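Local coordinates for protein 2-C-methyl-D-erythritol 4-phosphate cytidylyltransferase (Thermus thermophilus HB8, PDB 2PX7) that probably transfers a cytidylyl group from CTP to 2-C-methyl-D-erythritol 4-phosphate, releasing diphosphate, in the second step from 1-deoxy-D-xylulose 5-phosphate to isopentenyl diphosphate, at residues 138-143 with 206-211; 108-113 with 126-131. One frame throughout, in Å; residues are numbered along the deposited sequence.

Contact 1. Residues 138-143 with 206-211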
# COMPACT_ATOMS: atom_id res chain seq x y z
N VAL A 138 -11.85 -12.36 5.12
CA VAL A 138 -11.36 -11.08 4.63
C VAL A 138 -9.92 -11.19 4.06
O VAL A 138 -9.05 -11.78 4.72
CB VAL A 138 -11.39 -10.07 5.82
CG1 VAL A 138 -10.71 -8.79 5.47
CG2 VAL A 138 -12.84 -9.82 6.26
N PRO A 139 -9.68 -10.61 2.85
CA PRO A 139 -8.29 -10.52 2.37
C PRO A 139 -7.51 -9.38 3.02
O PRO A 139 -8.01 -8.26 3.16
CB PRO A 139 -8.45 -10.30 0.86
CG PRO A 139 -9.78 -9.55 0.74
CD PRO A 139 -10.64 -10.03 1.90
N VAL A 140 -6.27 -9.69 3.42
CA VAL A 140 -5.38 -8.74 4.06
C VAL A 140 -3.99 -8.75 3.41
O VAL A 140 -3.60 -9.74 2.80
CB VAL A 140 -5.25 -8.97 5.61
CG1 VAL A 140 -6.62 -8.86 6.33
CG2 VAL A 140 -4.53 -10.29 5.93
N LEU A 141 -3.28 -7.63 3.50
CA LEU A 141 -1.88 -7.55 3.07
C LEU A 141 -1.01 -7.08 4.22
O LEU A 141 -1.47 -6.30 5.07
CB LEU A 141 -1.70 -6.56 1.90
CG LEU A 141 -2.13 -6.91 0.47
CD1 LEU A 141 -1.78 -5.74 -0.40
CD2 LEU A 141 -1.47 -8.16 -0.06
N PRO A 142 0.28 -7.49 4.22
CA PRO A 142 1.14 -6.90 5.25
C PRO A 142 1.31 -5.41 4.95
O PRO A 142 1.20 -5.00 3.79
CB PRO A 142 2.49 -7.63 5.09
CG PRO A 142 2.26 -8.71 4.06
CD PRO A 142 1.01 -8.41 3.32
N VAL A 143 1.57 -4.61 5.98
CA VAL A 143 1.94 -3.22 5.80
C VAL A 143 3.38 -3.18 5.25
O VAL A 143 4.30 -3.63 5.92
CB VAL A 143 1.84 -2.43 7.13
CG1 VAL A 143 2.38 -0.99 6.96
CG2 VAL A 143 0.39 -2.41 7.65
N VAL A 206 -13.70 -13.71 12.52
CA VAL A 206 -13.53 -13.39 11.10
C VAL A 206 -12.16 -13.86 10.64
O VAL A 206 -11.16 -13.36 11.10
CB VAL A 206 -13.74 -11.88 10.81
CG1 VAL A 206 -13.57 -11.58 9.33
CG2 VAL A 206 -15.12 -11.42 11.33
N ALA A 207 -12.14 -14.82 9.72
CA ALA A 207 -10.90 -15.37 9.20
C ALA A 207 -10.25 -14.44 8.19
O ALA A 207 -10.91 -13.63 7.54
CB ALA A 207 -11.15 -16.75 8.57
N LEU A 208 -8.93 -14.56 8.09
CA LEU A 208 -8.13 -13.74 7.20
C LEU A 208 -7.52 -14.61 6.10
O LEU A 208 -7.10 -15.72 6.37
CB LEU A 208 -7.02 -13.04 7.99
CG LEU A 208 -7.40 -12.17 9.20
CD1 LEU A 208 -6.16 -11.50 9.79
CD2 LEU A 208 -8.46 -11.12 8.82
N VAL A 209 -7.48 -14.08 4.88
CA VAL A 209 -6.77 -14.73 3.77
C VAL A 209 -5.82 -13.72 3.13
O VAL A 209 -5.94 -12.53 3.37
CB VAL A 209 -7.70 -15.34 2.68
CG1 VAL A 209 -8.65 -16.38 3.28
CG2 VAL A 209 -8.46 -14.27 1.89
N GLU A 210 -4.88 -14.21 2.32
CA GLU A 210 -3.93 -13.34 1.64
C GLU A 210 -4.63 -12.48 0.59
O GLU A 210 -5.32 -12.99 -0.28
CB GLU A 210 -2.75 -14.13 1.03
CG GLU A 210 -3.12 -15.53 0.59
CD GLU A 210 -2.07 -16.28 -0.26
OE1 GLU A 210 -1.05 -15.65 -0.68
OE2 GLU A 210 -2.30 -17.51 -0.49
N GLY A 211 -4.48 -11.17 0.70
CA GLY A 211 -4.97 -10.28 -0.33
C GLY A 211 -4.01 -10.24 -1.51
O GLY A 211 -3.25 -11.18 -1.75
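V138 to V140 and A207 to G211 form a parallel strand pairing at one end of the central sheet, where strand 207-210 is the outermost strand within the chain. Four backbone bonds join them: V138 N to A207 O (2.9 Å), V209 N to V138 O (2.8 Å), V140 N to V209 O (2.9 Å) and G211 N to V140 O (2.7 Å). The strand segments are splayed by 57°, and V140 and E210 already turn their side chains apart. The oxygens of V138 and V209 are also met by CA-H groups, those of L208 and P139 respectively.

Strand 136-142 lies between 165-174 and 207-210 in the mixed sheet of this α/β cytidylyltransferase, antiparallel to the first and parallel to the second. On one face P139 and V209 turn to helix 121-134. V138 and L208 point to the other, where A196 of helix 195-201 packs on V138 and V206.

V138 has CG1 anti to the backbone N (chi1 171°), which leaves CG2 beside that nitrogen and obliquely across from V206 CG1, at 3.6 Å. Farther along, V140 CG1 meets the CD2 branch of L208 at 3.8 Å, the two side chains crossing at about a right angle. The CB of P139 lies 3.7 Å from G211 CA, while L141 reaches back with CD2 to the G211 carbonyl carbon, 3.6 Å away. There is little room beside G211, where a side chain would probably crowd V140 O. The second subunit packs its E153 on L208 and its Y155 on V206.

Contact 2. Residues 108-113 with 126-131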
# COMPACT_ATOMS: atom_id res chain seq x y z
N LEU A 108 -24.63 -17.18 0.46
CA LEU A 108 -23.26 -16.70 0.57
C LEU A 108 -23.13 -15.36 -0.15
O LEU A 108 -23.68 -15.19 -1.24
CB LEU A 108 -22.29 -17.74 -0.01
CG LEU A 108 -20.89 -17.70 0.59
CD1 LEU A 108 -20.83 -18.46 1.89
CD2 LEU A 108 -19.90 -18.28 -0.39
N VAL A 109 -22.43 -14.40 0.46
CA VAL A 109 -22.26 -13.08 -0.16
C VAL A 109 -20.80 -12.68 -0.26
O VAL A 109 -20.02 -12.96 0.62
CB VAL A 109 -23.01 -11.92 0.57
CG1 VAL A 109 -24.44 -11.91 0.21
CG2 VAL A 109 -22.81 -11.96 2.12
N LEU A 110 -20.47 -11.97 -1.34
CA LEU A 110 -19.21 -11.24 -1.43
C LEU A 110 -19.53 -9.76 -1.53
O LEU A 110 -20.41 -9.35 -2.29
CB LEU A 110 -18.40 -11.69 -2.65
CG LEU A 110 -17.86 -13.13 -2.64
CD1 LEU A 110 -17.34 -13.50 -4.02
CD2 LEU A 110 -16.75 -13.34 -1.58
N VAL A 111 -18.87 -8.96 -0.71
CA VAL A 111 -19.08 -7.52 -0.72
C VAL A 111 -17.78 -6.85 -1.20
O VAL A 111 -16.71 -7.09 -0.63
CB VAL A 111 -19.44 -6.98 0.68
CG1 VAL A 111 -19.93 -5.53 0.57
CG2 VAL A 111 -20.48 -7.89 1.35
N HIS A 112 -17.89 -6.03 -2.24
CA HIS A 112 -16.71 -5.49 -2.88
C HIS A 112 -16.77 -3.99 -3.14
O HIS A 112 -17.79 -3.48 -3.56
CB HIS A 112 -16.41 -6.26 -4.18
CG HIS A 112 -15.14 -5.84 -4.84
ND1 HIS A 112 -13.90 -6.07 -4.27
CD2 HIS A 112 -14.90 -5.18 -6.00
CE1 HIS A 112 -12.96 -5.58 -5.07
NE2 HIS A 112 -13.54 -5.04 -6.12
N ASP A 113 -15.66 -3.31 -2.85
CA ASP A 113 -15.47 -1.90 -3.15
C ASP A 113 -15.24 -1.73 -4.63
O ASP A 113 -14.31 -2.31 -5.15
CB ASP A 113 -14.20 -1.37 -2.49
CG ASP A 113 -14.31 -1.28 -1.02
OD1 ASP A 113 -15.43 -1.45 -0.46
OD2 ASP A 113 -13.24 -1.04 -0.40
N ARG A 126 -10.32 -17.48 -3.52
CA ARG A 126 -9.71 -17.61 -2.20
C ARG A 126 -10.63 -17.03 -1.10
O ARG A 126 -10.80 -17.63 -0.05
CB ARG A 126 -8.33 -16.94 -2.21
CG ARG A 126 -7.50 -17.02 -0.91
CD ARG A 126 -6.21 -16.14 -1.03
NE ARG A 126 -5.58 -16.38 -2.32
CZ ARG A 126 -5.01 -15.47 -3.10
NH1 ARG A 126 -4.92 -14.19 -2.77
NH2 ARG A 126 -4.50 -15.87 -4.26
N VAL A 127 -11.22 -15.87 -1.36
CA VAL A 127 -12.13 -15.26 -0.39
C VAL A 127 -13.38 -16.14 -0.25
O VAL A 127 -13.75 -16.52 0.86
CB VAL A 127 -12.51 -13.81 -0.77
CG1 VAL A 127 -13.62 -13.28 0.19
CG2 VAL A 127 -11.28 -12.92 -0.73
N LEU A 128 -13.98 -16.49 -1.38
CA LEU A 128 -15.16 -17.34 -1.41
C LEU A 128 -14.95 -18.69 -0.72
O LEU A 128 -15.76 -19.10 0.13
CB LEU A 128 -15.65 -17.55 -2.85
CG LEU A 128 -16.97 -18.30 -3.04
CD1 LEU A 128 -18.14 -17.40 -2.75
CD2 LEU A 128 -17.10 -18.83 -4.46
N GLU A 129 -13.89 -19.39 -1.10
CA GLU A 129 -13.51 -20.68 -0.51
C GLU A 129 -13.46 -20.62 1.01
O GLU A 129 -14.05 -21.47 1.68
CB GLU A 129 -12.15 -21.14 -1.06
CG GLU A 129 -11.86 -22.64 -0.87
CD GLU A 129 -11.29 -22.98 0.49
OE1 GLU A 129 -10.51 -22.16 1.05
OE2 GLU A 129 -11.61 -24.08 1.00
N ALA A 130 -12.77 -19.61 1.56
CA ALA A 130 -12.68 -19.46 3.02
C ALA A 130 -14.03 -19.05 3.64
O ALA A 130 -14.37 -19.48 4.74
CB ALA A 130 -11.58 -18.47 3.39
N ALA A 131 -14.81 -18.25 2.92
CA ALA A 131 -16.13 -17.83 3.42
C ALA A 131 -17.09 -19.03 3.51
O ALA A 131 -17.87 -19.13 4.46
CB ALA A 131 -16.72 -16.72 2.56
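L108 and L110, alternate residues of one strand, supply nearly all of the strand's share of a contact made mainly between apolar side chains, with the helix answering through V127, L128 and A131. The axes of the two segments come within 9.4 Å, at 143°, so the strand passes the helix in a roughly opposite direction. L110 reaches out to bring its CD2 branch up against V127 CG1, at 3.6 Å. Its other branch, CD1, lies 4.2 Å from L128 CD1.

L128 leaves the helix alongside the strand, and with CG anti to the backbone N (chi1 -174°) and the chain then bent, its CD1 swings in to the ends of L108 and L110. The separation modelled between L128 CD1 and L108 CD2 is too short to be trusted. L108 also lays CD1 over the A131 carbonyl, 4.0 Å from A131 O.

This is the strand-helix half of a β-α-β unit in the α/β sheet: helix 121-134 covers the face bearing L108 and L110, while V109 and V111 turn to the other face and touch L178 of helix 175-188. F62 also touches L110, and F174 of the neighbouring strand touches L108. Putting an alanine here in place of L108 removes both end methyls and would probably leave a gap between the strand and the helix, beside L128 and the A131 carbonyl.

From the N terminus, contact 2 closes first: strand 108-111 is followed by a short connection and helix 121-134, which folds back over it. The chain then enters strand 136-142, completing a β-α-β crossover that leaves room in the sheet for strand 165-174 between the two parallel strands. Contact 1 closes much later, after 62 intervening residues bring strand 207-210 beside 136-142. The two closures therefore run in series, neither nested nor crossed. Helix 121-134 joins them in space: V127 and A130 pack on P139 and V209, and R126 NH1 probably bonds E210 O, tying the middle of the sheet to its outermost strand within the chain.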